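Local coordinates for mutual gliding-motility protein MglA (Myxococcus xanthus DK 1622, PDB 6H17) that binds and hydrolyses GTP as a small Ras-like GTPase, acting as an intracellular switch that coordinates the two gliding motilities and sets the direction of movement, at residues Tyr6-Tyr17 and Gly69-Val79. Numbering follows the deposited sequence. Where two conformers were deposited one is given.
Sequences YSSREINCKIVY and GFKTRFHLYTV. With SO4 (sulfate ion), chain E.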
ATOM      1  N   TYR A   6      -3.429 -25.214  -4.460  1.00 17.57           N
ATOM      2  CA  TYR A   6      -2.534 -26.301  -4.094  1.00 17.94           C
ATOM      3  C   TYR A   6      -2.301 -27.268  -5.246  1.00 18.97           C
ATOM      4  O   TYR A   6      -1.349 -28.064  -5.201  1.00 19.89           O
ATOM      5  CB  TYR A   6      -3.071 -27.031  -2.862  1.00 21.48           C
ATOM      6  CG  TYR A   6      -2.965 -26.227  -1.585  1.00 23.73           C
ATOM      7  CD1 TYR A   6      -1.788 -26.214  -0.855  1.00 22.95           C
ATOM      8  CD2 TYR A   6      -4.037 -25.490  -1.110  1.00 25.83           C
ATOM      9  CE1 TYR A   6      -1.676 -25.480   0.316  1.00 24.04           C
ATOM     10  CE2 TYR A   6      -3.935 -24.752   0.065  1.00 24.48           C
ATOM     11  CZ  TYR A   6      -2.745 -24.763   0.771  1.00 26.81           C
ATOM     12  OH  TYR A   6      -2.612 -24.041   1.937  1.00 30.38           O
ATOM     13  N   SER A   7      -3.145 -27.230  -6.277  1.00 18.89           N
ATOM     14  CA  SER A   7      -2.920 -28.081  -7.436  1.00 18.96           C
ATOM     15  C   SER A   7      -1.854 -27.478  -8.335  1.00 17.37           C
ATOM     16  O   SER A   7      -0.869 -28.151  -8.673  1.00 19.60           O
ATOM     17  CB  SER A   7      -4.230 -28.281  -8.197  1.00 21.35           C
ATOM     18  OG  SER A   7      -5.137 -29.019  -7.412  1.00 24.97           O
ATOM     19  N   SER A   8      -2.012 -26.206  -8.721  1.00 16.11           N
ATOM     20  CA  SER A   8      -1.052 -25.562  -9.606  1.00 15.57           C
ATOM     21  C   SER A   8       0.176 -25.069  -8.867  1.00 15.56           C
ATOM     22  O   SER A   8       1.171 -24.713  -9.505  1.00 16.11           O
ATOM     23  CB  SER A   8      -1.697 -24.372 -10.309  1.00 15.88           C
ATOM     24  OG  SER A   8      -2.009 -23.371  -9.358  1.00 17.41           O
ATOM     25  N   ARG A   9       0.123 -25.033  -7.541  1.00 15.58           N
ATOM     26  CA  ARG A   9       1.222 -24.559  -6.699  1.00 16.07           C
ATOM     27  C   ARG A   9       1.437 -23.060  -6.851  1.00 14.75           C
ATOM     28  O   ARG A   9       2.576 -22.590  -6.910  1.00 17.84           O
ATOM     29  CB  ARG A   9       2.542 -25.301  -6.948  1.00 15.68           C
ATOM     30  CG  ARG A   9       2.423 -26.791  -7.027  1.00 20.84           C
ATOM     31  CD  ARG A   9       1.831 -27.328  -5.784  1.00 23.28           C
ATOM     32  NE  ARG A   9       2.681 -27.145  -4.604  1.00 21.60           N
ATOM     33  CZ  ARG A   9       2.341 -27.567  -3.395  1.00 28.66           C
ATOM     34  NH1 ARG A   9       1.168 -28.163  -3.211  1.00 26.08           N
ATOM     35  NH2 ARG A   9       3.165 -27.396  -2.377  1.00 25.72           N
ATOM     36  N   GLU A  10       0.359 -22.292  -6.941  1.00 14.92           N
ATOM     37  CA  GLU A  10       0.432 -20.848  -7.113  1.00 16.38           C
ATOM     38  C   GLU A  10      -0.233 -20.135  -5.954  1.00 14.09           C
ATOM     39  O   GLU A  10      -1.309 -20.524  -5.504  1.00 16.64           O
ATOM     40  CB  GLU A  10      -0.225 -20.422  -8.440  1.00 20.05           C
ATOM     41  CG  GLU A  10       0.478 -21.062  -9.634  1.00 27.81           C
ATOM     42  CD  GLU A  10       0.094 -20.473 -10.980  1.00 47.56           C
ATOM     43  OE1 GLU A  10       0.587 -20.986 -12.015  1.00 29.60           O
ATOM     44  OE2 GLU A  10      -0.696 -19.504 -11.008  1.00 52.60           O
ATOM     45  N   ILE A  11       0.433 -19.089  -5.480  1.00 14.29           N
ATOM     46  CA  ILE A  11      -0.083 -18.214  -4.434  1.00 14.50           C
ATOM     47  C   ILE A  11      -0.121 -16.794  -4.974  1.00 14.87           C
ATOM     48  O   ILE A  11       0.882 -16.295  -5.480  1.00 15.68           O
ATOM     49  CB  ILE A  11       0.812 -18.261  -3.179  1.00 14.63           C
ATOM     50  CG1 ILE A  11       0.885 -19.676  -2.604  1.00 15.47           C
ATOM     51  CG2 ILE A  11       0.327 -17.257  -2.145  1.00 16.46           C
ATOM     52  CD1 ILE A  11       1.873 -19.819  -1.469  1.00 17.06           C
ATOM     53  N   ASN A  12      -1.268 -16.135  -4.833  1.00 16.42           N
ATOM     54  CA  ASN A  12      -1.378 -14.723  -5.168  1.00 18.29           C
ATOM     55  C   ASN A  12      -1.715 -13.945  -3.912  1.00 16.60           C
ATOM     56  O   ASN A  12      -2.655 -14.297  -3.195  1.00 18.68           O
ATOM     57  CB  ASN A  12      -2.428 -14.496  -6.249  1.00 24.04           C
ATOM     58  CG  ASN A  12      -1.992 -15.043  -7.595  1.00 28.83           C
ATOM     59  OD1 ASN A  12      -0.814 -14.958  -7.967  1.00 26.46           O
ATOM     60  ND2 ASN A  12      -2.925 -15.641  -8.313  1.00 37.11           N
ATOM     61  N   CYS A  13      -0.901 -12.935  -3.635  0.69 16.40           N
ATOM     62  CA  CYS A  13      -1.041 -12.054  -2.485  0.69 16.67           C
ATOM     63  C   CYS A  13      -1.452 -10.677  -2.991  0.69 16.34           C
ATOM     64  O   CYS A  13      -1.167 -10.319  -4.143  0.69 15.79           O
ATOM     65  CB  CYS A  13       0.293 -11.953  -1.728  0.69 14.63           C
ATOM     66  SG  CYS A  13       0.843 -13.541  -1.003  0.69 18.99           S
ATOM     67  N   LYS A  14      -2.140  -9.915  -2.129  1.00 13.83           N
ATOM     68  CA  LYS A  14      -2.595  -8.574  -2.475  1.00 13.98           C
ATOM     69  C   LYS A  14      -2.077  -7.559  -1.476  1.00 12.46           C
ATOM     70  O   LYS A  14      -2.274  -7.705  -0.264  1.00 12.74           O
ATOM     71  CB  LYS A  14      -4.116  -8.573  -2.471  1.00 14.30           C
ATOM     72  CG  LYS A  14      -4.759  -7.264  -2.815  1.00 16.01           C
ATOM     73  CD  LYS A  14      -6.263  -7.454  -2.944  1.00 20.87           C
ATOM     74  CE  LYS A  14      -6.915  -6.292  -3.629  1.00 19.51           C
ATOM     75  NZ  LYS A  14      -8.374  -6.517  -3.829  1.00 17.08           N
ATOM     76  N   ILE A  15      -1.421  -6.521  -1.989  1.00 11.87           N
ATOM     77  CA  ILE A  15      -0.956  -5.389  -1.191  1.00 11.70           C
ATOM     78  C   ILE A  15      -1.719  -4.155  -1.645  1.00 11.70           C
ATOM     79  O   ILE A  15      -1.769  -3.878  -2.850  1.00 12.54           O
ATOM     80  CB  ILE A  15       0.549  -5.132  -1.386  1.00 14.28           C
ATOM     81  CG1 ILE A  15       1.387  -6.359  -1.049  1.00 17.73           C
ATOM     82  CG2 ILE A  15       0.989  -3.885  -0.598  1.00 15.20           C
ATOM     83  CD1 ILE A  15       1.176  -6.885   0.263  1.00 23.17           C
ATOM     84  N   VAL A  16      -2.306  -3.414  -0.702  1.00 11.19           N
ATOM     85  CA  VAL A  16      -3.023  -2.181  -1.023  1.00 10.94           C
ATOM     86  C   VAL A  16      -2.267  -0.989  -0.436  1.00 11.01           C
ATOM     87  O   VAL A  16      -1.985  -0.954   0.770  1.00 11.56           O
ATOM     88  CB  VAL A  16      -4.481  -2.214  -0.524  1.00 11.93           C
ATOM     89  CG1 VAL A  16      -5.155  -0.867  -0.774  1.00 12.84           C
ATOM     90  CG2 VAL A  16      -5.234  -3.337  -1.219  1.00 13.04           C
ATOM     91  N   TYR A  17      -1.971  -0.006  -1.292  1.00 10.62           N
ATOM     92  CA  TYR A  17      -1.452   1.301  -0.896  1.00 10.53           C
ATOM     93  C   TYR A  17      -2.637   2.225  -0.656  1.00 10.42           C
ATOM     94  O   TYR A  17      -3.463   2.447  -1.562  1.00 11.75           O
ATOM     95  CB  TYR A  17      -0.530   1.830  -1.997  1.00 10.35           C
ATOM     96  CG  TYR A  17       0.864   1.235  -1.978  1.00 10.94           C
ATOM     97  CD1 TYR A  17       1.962   1.996  -1.653  1.00 11.30           C
ATOM     98  CD2 TYR A  17       1.081  -0.106  -2.289  1.00 12.42           C
ATOM     99  CE1 TYR A  17       3.235   1.464  -1.628  1.00 12.10           C
ATOM    100  CE2 TYR A  17       2.350  -0.638  -2.271  1.00 11.31           C
ATOM    101  CZ  TYR A  17       3.419   0.148  -1.930  1.00 11.74           C
ATOM    102  OH  TYR A  17       4.669  -0.432  -1.903  1.00 12.44           O
ATOM    103  N   GLY A  69       8.181 -24.436  -2.828  1.00 16.10           N
ATOM    104  CA  GLY A  69       7.199 -25.323  -3.424  1.00 15.40           C
ATOM    105  C   GLY A  69       6.027 -24.636  -4.089  1.00 15.05           C
ATOM    106  O   GLY A  69       5.104 -25.336  -4.539  1.00 15.54           O
ATOM    107  N   PHE A  70       6.036 -23.316  -4.166  1.00 14.25           N
ATOM    108  CA  PHE A  70       4.977 -22.540  -4.799  1.00 13.82           C
ATOM    109  C   PHE A  70       5.609 -21.443  -5.648  1.00 15.67           C
ATOM    110  O   PHE A  70       6.773 -21.074  -5.455  1.00 16.61           O
ATOM    111  CB  PHE A  70       4.070 -21.850  -3.753  1.00 14.83           C
ATOM    112  CG  PHE A  70       3.271 -22.802  -2.909  1.00 15.44           C
ATOM    113  CD1 PHE A  70       3.806 -23.338  -1.755  1.00 17.48           C
ATOM    114  CD2 PHE A  70       1.981 -23.156  -3.265  1.00 16.63           C
ATOM    115  CE1 PHE A  70       3.073 -24.225  -0.976  1.00 20.67           C
ATOM    116  CE2 PHE A  70       1.242 -24.026  -2.495  1.00 17.82           C
ATOM    117  CZ  PHE A  70       1.785 -24.567  -1.353  1.00 20.51           C
ATOM    118  N   LYS A  71       4.848 -20.960  -6.632  0.60 14.02           N
ATOM    119  CA  LYS A  71       5.104 -19.678  -7.279  0.60 15.08           C
ATOM    120  C   LYS A  71       4.237 -18.655  -6.561  0.60 12.38           C
ATOM    121  O   LYS A  71       3.019 -18.841  -6.446  0.60 14.59           O
ATOM    122  CB  LYS A  71       4.697 -19.744  -8.758  0.60 17.44           C
ATOM    123  CG  LYS A  71       4.666 -18.390  -9.500  0.60 21.66           C
ATOM    124  CD  LYS A  71       4.205 -18.527 -10.962  0.60 22.07           C
ATOM    125  CE  LYS A  71       2.693 -18.680 -11.081  0.60 31.26           C
ATOM    126  NZ  LYS A  71       1.932 -17.396 -10.947  0.60 25.76           N
ATOM    127  N   THR A  72       4.854 -17.579  -6.075  1.00 14.15           N
ATOM    128  CA  THR A  72       4.158 -16.555  -5.328  1.00 13.82           C
ATOM    129  C   THR A  72       4.283 -15.247  -6.082  1.00 14.15           C
ATOM    130  O   THR A  72       5.381 -14.855  -6.487  1.00 15.39           O
ATOM    131  CB  THR A  72       4.727 -16.396  -3.913  1.00 16.30           C
ATOM    132  OG1 THR A  72       4.609 -17.643  -3.223  1.00 17.40           O
ATOM    133  CG2 THR A  72       3.974 -15.327  -3.149  1.00 18.00           C
ATOM    134  N   ARG A  73       3.152 -14.597  -6.272  1.00 15.12           N
ATOM    135  CA  ARG A  73       3.134 -13.294  -6.922  1.00 15.03           C
ATOM    136  C   ARG A  73       2.394 -12.312  -6.033  1.00 15.40           C
ATOM    137  O   ARG A  73       1.409 -12.668  -5.378  1.00 17.76           O
ATOM    138  CB  ARG A  73       2.496 -13.365  -8.305  1.00 17.48           C
ATOM    139  CG  ARG A  73       3.297 -14.188  -9.331  1.00 17.72           C
ATOM    140  CD  ARG A  73       4.660 -13.578  -9.650  1.00 19.84           C
ATOM    141  NE  ARG A  73       5.444 -14.423 -10.573  1.00 26.98           N
ATOM    142  CZ  ARG A  73       6.411 -15.271 -10.213  1.00 38.00           C
ATOM    143  NH1 ARG A  73       7.042 -15.977 -11.150  1.00 30.86           N
ATOM    144  NH2 ARG A  73       6.772 -15.409  -8.942  1.00 21.72           N
ATOM    145  N   PHE A  74       2.910 -11.099  -5.986  1.00 14.35           N
ATOM    146  CA  PHE A  74       2.295  -9.989  -5.274  1.00 14.83           C
ATOM    147  C   PHE A  74       1.596  -9.077  -6.266  1.00 14.96           C
ATOM    148  O   PHE A  74       2.180  -8.700  -7.292  1.00 18.08           O
ATOM    149  CB  PHE A  74       3.358  -9.212  -4.503  1.00 16.04           C
ATOM    150  CG  PHE A  74       3.829  -9.907  -3.264  1.00 16.88           C
ATOM    151  CD1 PHE A  74       3.366  -9.519  -2.018  1.00 18.10           C
ATOM    152  CD2 PHE A  74       4.716 -10.968  -3.345  1.00 17.91           C
ATOM    153  CE1 PHE A  74       3.783 -10.169  -0.878  1.00 20.06           C
ATOM    154  CE2 PHE A  74       5.136 -11.611  -2.191  1.00 18.18           C
ATOM    155  CZ  PHE A  74       4.671 -11.209  -0.971  1.00 20.12           C
ATOM    156  N   HIS A  75       0.357  -8.713  -5.959  1.00 13.26           N
ATOM    157  CA  HIS A  75      -0.436  -7.794  -6.771  1.00 14.12           C
ATOM    158  C   HIS A  75      -0.611  -6.524  -5.961  1.00 12.83           C
ATOM    159  O   HIS A  75      -1.285  -6.530  -4.931  1.00 13.25           O
ATOM    160  CB  HIS A  75      -1.768  -8.424  -7.137  1.00 17.56           C
ATOM    161  CG  HIS A  75      -1.620  -9.631  -8.012  1.00 18.45           C
ATOM    162  ND1 HIS A  75      -2.634 -10.538  -8.210  1.00 33.46           N
ATOM    163  CD2 HIS A  75      -0.574 -10.066  -8.756  1.00 26.62           C
ATOM    164  CE1 HIS A  75      -2.216 -11.491  -9.029  1.00 24.14           C
ATOM    165  NE2 HIS A  75      -0.975 -11.227  -9.381  1.00 23.69           N
ATOM    166  N   LEU A  76       0.038  -5.465  -6.405  1.00 13.36           N
ATOM    167  CA  LEU A  76      -0.042  -4.169  -5.752  1.00 12.14           C
ATOM    168  C   LEU A  76      -1.172  -3.354  -6.353  1.00 11.84           C
ATOM    169  O   LEU A  76      -1.314  -3.276  -7.584  1.00 13.06           O
ATOM    170  CB  LEU A  76       1.249  -3.388  -5.940  1.00 12.42           C
ATOM    171  CG  LEU A  76       2.435  -3.777  -5.060  1.00 19.12           C
ATOM    172  CD1 LEU A  76       2.713  -5.239  -4.997  1.00 24.68           C
ATOM    173  CD2 LEU A  76       3.694  -2.986  -5.490  1.00 16.66           C
ATOM    174  N   TYR A  77      -1.976  -2.740  -5.474  1.00 11.99           N
ATOM    175  CA  TYR A  77      -3.067  -1.861  -5.853  1.00 11.20           C
ATOM    176  C   TYR A  77      -2.909  -0.531  -5.137  1.00 12.25           C
ATOM    177  O   TYR A  77      -2.419  -0.484  -4.005  1.00 13.20           O
ATOM    178  CB  TYR A  77      -4.425  -2.431  -5.411  1.00 13.19           C
ATOM    179  CG  TYR A  77      -4.920  -3.644  -6.185  1.00 13.34           C
ATOM    180  CD1 TYR A  77      -5.904  -3.494  -7.141  1.00 17.87           C
ATOM    181  CD2 TYR A  77      -4.415  -4.916  -5.959  1.00 14.72           C
ATOM    182  CE1 TYR A  77      -6.387  -4.581  -7.847  1.00 22.18           C
ATOM    183  CE2 TYR A  77      -4.899  -6.027  -6.681  1.00 15.18           C
ATOM    184  CZ  TYR A  77      -5.878  -5.821  -7.608  1.00 18.41           C
ATOM    185  OH  TYR A  77      -6.360  -6.885  -8.346  1.00 22.21           O
ATOM    186  N   THR A  78      -3.345   0.534  -5.783  1.00 11.20           N
ATOM    187  CA  THR A  78      -3.650   1.766  -5.062  1.00 11.76           C
ATOM    188  C   THR A  78      -5.156   1.947  -5.012  1.00 11.63           C
ATOM    189  O   THR A  78      -5.915   1.174  -5.606  1.00 13.13           O
ATOM    190  CB  THR A  78      -3.000   2.987  -5.715  1.00 11.61           C
ATOM    191  OG1 THR A  78      -3.623   3.248  -6.979  1.00 12.46           O
ATOM    192  CG2 THR A  78      -1.514   2.798  -5.883  1.00 11.33           C
ATOM    193  N   VAL A  79      -5.583   2.968  -4.274  1.00 11.41           N
ATOM    194  CA  VAL A  79      -6.991   3.328  -4.181  1.00 12.95           C
ATOM    195  C   VAL A  79      -7.131   4.800  -4.532  1.00 13.36           C
ATOM    196  O   VAL A  79      -6.144   5.554  -4.481  1.00 13.91           O
ATOM    197  CB  VAL A  79      -7.564   3.079  -2.766  1.00 12.37           C
ATOM    198  CG1 VAL A  79      -7.329   1.640  -2.328  1.00 14.26           C
ATOM    199  CG2 VAL A  79      -6.999   4.055  -1.752  1.00 14.65           C
TER
HETATM  200  S   SO4 E 304      10.401 -17.011  -9.854  1.00 26.98           S
HETATM  201  O1  SO4 E 304      11.297 -17.981  -9.187  1.00 23.31           O
HETATM  202  O2  SO4 E 304       8.998 -17.432  -9.709  1.00 28.33           O
HETATM  203  O3  SO4 E 304      10.557 -15.701  -9.205  1.00 33.00           O
HETATM  204  O4  SO4 E 304      10.759 -16.886 -11.263  1.00 27.15           O
HETATM  205  O   HOH W   1       1.416 -16.969  -8.374  1.00 25.83           O
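Arg9 and Phe70 meet where two parallel strands, 10-17 and 71-78, begin to pair. The guanidinium lies flat on the phenyl ring, planes 21° apart, in a cation-pi stack with Arg9 NH2 3.3 Å from Phe70 CZ. Bends at chi2 (-58°) and chi3 (-66°) curl the arginine back over the ring and point Arg9 NE at Gly69 O, a 3.0 Å bond close to the guanidinium plane; NH1 turns to Tyr6 O. The other face of Phe70 takes the CD1 methyl of Ile11, a CH-pi contact, so a flat aromatic suits this place between cation and aliphatic branch.

Beyond it the backbones pair in regular parallel fashion, from Lys71 N on Arg9 O to Tyr17 N on Tyr77 O (2.8 Å); Ile11, Cys13 and Ile15 each give both N-H and C=O to strand 71-78, while Arg9 gives its C=O and Tyr17 its N-H. Side chains then alternate between faces. On one, Cys13 sets CB over the Phe74 ring, 3.9 Å from Phe74 CD1, while Ile15 CG1 meets the ring edge; these apolar groups suit a face buried under helix 176-193. On the other, the extended chain of Lys14 crosses the Tyr77 ring at about a right angle; Lys14 CE lies 3.7 Å from Tyr77 CE2 and NZ stands over the face. A long aliphatic chain suits this place, since it can lie on the ring while its ammonium reaches the carbonyls of Ile92 and Lys94.

Such central parallel strands are characteristic of the Ras-like P-loop GTPase fold, and Val79 touches the bound nucleotide. Helix 25-35 packs on Tyr17, strand 98-104 pairs with the far side of strand 10-17, and strand 52-62 flanks strand 71-78, where Asp58 bonds Thr78 OG1.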